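Long-range contact in NS2 (Infectious salmon anemia virus, PDB 5WCO), which is a viral matrix protein that self-polymerises and associates with membranes, probably forming the layer beneath the envelope of the virion: residues A[22-26]-A[126-130]. Residues are numbered along the deposited sequence; the frame is centred on the assembly and turned at random.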
loop_
_atom_site.group_PDB
_atom_site.type_symbol
_atom_site.label_atom_id
_atom_site.label_comp_id
_atom_site.label_asym_id
_atom_site.label_seq_id
_atom_site.Cartn_x
_atom_site.Cartn_y
_atom_site.Cartn_z
ATOM N N ASN A 22 -4.061 -13.889 -11.943
ATOM C CA ASN A 22 -4.879 -13.684 -10.733
ATOM C C ASN A 22 -4.964 -12.340 -10.002
ATOM O O ASN A 22 -4.774 -12.263 -8.787
ATOM C CB ASN A 22 -4.681 -14.787 -9.704
ATOM C CG ASN A 22 -5.797 -14.826 -8.686
ATOM O OD1 ASN A 22 -6.548 -13.849 -8.509
ATOM N ND2 ASN A 22 -5.914 -15.957 -7.998
ATOM N N GLU A 23 -5.277 -11.291 -10.752
ATOM C CA GLU A 23 -5.226 -9.941 -10.217
ATOM C C GLU A 23 -5.644 -9.661 -8.767
ATOM O O GLU A 23 -4.945 -8.936 -8.077
ATOM C CB GLU A 23 -5.877 -8.962 -11.207
ATOM C CG GLU A 23 -5.443 -9.166 -12.674
ATOM C CD GLU A 23 -3.926 -9.187 -12.853
ATOM O OE1 GLU A 23 -3.212 -8.408 -12.174
ATOM O OE2 GLU A 23 -3.441 -9.984 -13.678
ATOM N N SER A 24 -6.750 -10.250 -8.308
ATOM C CA SER A 24 -7.130 -10.164 -6.905
ATOM C C SER A 24 -6.013 -10.570 -5.943
ATOM O O SER A 24 -5.671 -9.805 -5.029
ATOM C CB SER A 24 -8.376 -10.992 -6.603
ATOM O OG SER A 24 -9.499 -10.435 -7.247
ATOM N N GLN A 25 -5.439 -11.754 -6.120
ATOM C CA GLN A 25 -4.378 -12.104 -5.189
ATOM C C GLN A 25 -3.210 -11.166 -5.398
ATOM O O GLN A 25 -2.564 -10.778 -4.433
ATOM C CB GLN A 25 -3.937 -13.574 -5.214
ATOM C CG GLN A 25 -2.811 -13.897 -4.153
ATOM C CD GLN A 25 -3.112 -13.455 -2.641
ATOM O OE1 GLN A 25 -4.273 -13.302 -2.219
ATOM N NE2 GLN A 25 -2.038 -13.275 -1.842
ATOM N N TRP A 26 -2.965 -10.746 -6.634
ATOM C CA TRP A 26 -1.821 -9.876 -6.860
ATOM C C TRP A 26 -1.990 -8.588 -6.042
ATOM O O TRP A 26 -1.097 -8.175 -5.288
ATOM C CB TRP A 26 -1.606 -9.555 -8.352
ATOM C CG TRP A 26 -0.326 -8.771 -8.500
ATOM C CD1 TRP A 26 0.925 -9.280 -8.710
ATOM C CD2 TRP A 26 -0.160 -7.343 -8.367
ATOM N NE1 TRP A 26 1.852 -8.262 -8.738
ATOM C CE2 TRP A 26 1.216 -7.065 -8.532
ATOM C CE3 TRP A 26 -1.040 -6.280 -8.135
ATOM C CZ2 TRP A 26 1.729 -5.777 -8.472
ATOM C CZ3 TRP A 26 -0.540 -5.017 -8.059
ATOM C CH2 TRP A 26 0.833 -4.762 -8.231
ATOM N N ARG A 126 0.387 -2.422 -13.292
ATOM C CA ARG A 126 0.887 -3.276 -12.211
ATOM C C ARG A 126 2.142 -2.672 -11.610
ATOM O O ARG A 126 2.234 -2.480 -10.394
ATOM C CB ARG A 126 1.155 -4.673 -12.743
ATOM C CG ARG A 126 1.930 -5.573 -11.808
ATOM C CD ARG A 126 1.320 -6.972 -11.815
ATOM N NE ARG A 126 0.958 -7.400 -13.161
ATOM C CZ ARG A 126 0.068 -8.345 -13.426
ATOM N NH1 ARG A 126 -0.558 -8.958 -12.422
ATOM N NH2 ARG A 126 -0.195 -8.661 -14.692
ATOM N N ASN A 127 3.087 -2.327 -12.476
ATOM C CA ASN A 127 4.321 -1.701 -12.037
ATOM C C ASN A 127 4.059 -0.355 -11.355
ATOM O O ASN A 127 4.705 0.001 -10.354
ATOM C CB ASN A 127 5.305 -1.588 -13.207
ATOM C CG ASN A 127 6.182 -0.368 -13.118
ATOM O OD1 ASN A 127 7.150 -0.334 -12.337
ATOM N ND2 ASN A 127 5.853 0.661 -13.923
ATOM N N TRP A 128 3.079 0.378 -11.874
ATOM C CA TRP A 128 2.726 1.668 -11.301
ATOM C C TRP A 128 2.154 1.489 -9.892
ATOM O O TRP A 128 2.555 2.180 -8.946
ATOM C CB TRP A 128 1.720 2.394 -12.197
ATOM C CG TRP A 128 1.361 3.742 -11.679
ATOM C CD1 TRP A 128 2.035 4.890 -11.883
ATOM C CD2 TRP A 128 0.241 4.068 -10.853
ATOM N NE1 TRP A 128 1.417 5.927 -11.238
ATOM C CE2 TRP A 128 0.306 5.451 -10.595
ATOM C CE3 TRP A 128 -0.806 3.331 -10.301
ATOM C CZ2 TRP A 128 -0.644 6.117 -9.824
ATOM C CZ3 TRP A 128 -1.752 3.986 -9.519
ATOM C CH2 TRP A 128 -1.664 5.368 -9.293
ATOM N N LEU A 129 1.214 0.550 -9.771
ATOM C CA LEU A 129 0.630 0.193 -8.483
ATOM C C LEU A 129 1.707 -0.190 -7.462
ATOM O O LEU A 129 1.692 0.282 -6.327
ATOM C CB LEU A 129 -0.392 -0.942 -8.656
ATOM C CG LEU A 129 -1.750 -0.453 -9.161
ATOM C CD1 LEU A 129 -2.688 -1.607 -9.484
ATOM C CD2 LEU A 129 -2.395 0.522 -8.160
ATOM N N LYS A 130 2.657 -1.017 -7.895
ATOM C CA LYS A 130 3.664 -1.595 -7.007
ATOM C C LYS A 130 4.751 -0.619 -6.557
ATOM O O LYS A 130 5.300 -0.773 -5.468
ATOM C CB LYS A 130 4.318 -2.807 -7.668
ATOM C CG LYS A 130 5.183 -3.628 -6.740
ATOM C CD LYS A 130 6.373 -4.201 -7.469
ATOM C CE LYS A 130 6.942 -5.401 -6.742
ATOM N NZ LYS A 130 6.101 -6.613 -6.972
#
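Arg126 reaches across to Trp26 and Glu23, a compact example of how one arginine can serve an aromatic ring and a carboxylate at once. Its chain leaves CB with CG anti to the backbone N (chi1 168°) and then bends at chi2 and chi3, which lays the aliphatic part over one face of the indole. Arg126 CG sits over the rim of the six-membered ring, 3.3 Å from Trp26 CZ2. Arg126 CD follows as a CH-pi donor, 3.5 Å from the centroid of the Trp26 five-membered ring. Beyond NE, Arg126 CZ stands 4.9 Å from the centroid of that Trp26 ring, almost straight above it, in a cation-pi contact; the guanidinium is not stacked flat but turned 79° from the ring plane, with an edge toward Trp26 CG. At the tip, Arg126 NH1 forms a salt bridge with Glu23 OE1 at 2.7 Å and a weak hydrogen bond to Glu23 OE2, the carboxylate plane tilted 56° from the guanidinium. Leu129 CB and Lys130 CB line the indole's far edge, the former 4.0 Å from Trp26 CH2. The contact ties the N-terminal helix 23-30 to the last turns of helix 115-131; helix 55-66 lies beside both, where Leu64 and Leu65 touch Glu23 and Val57 touches Leu129.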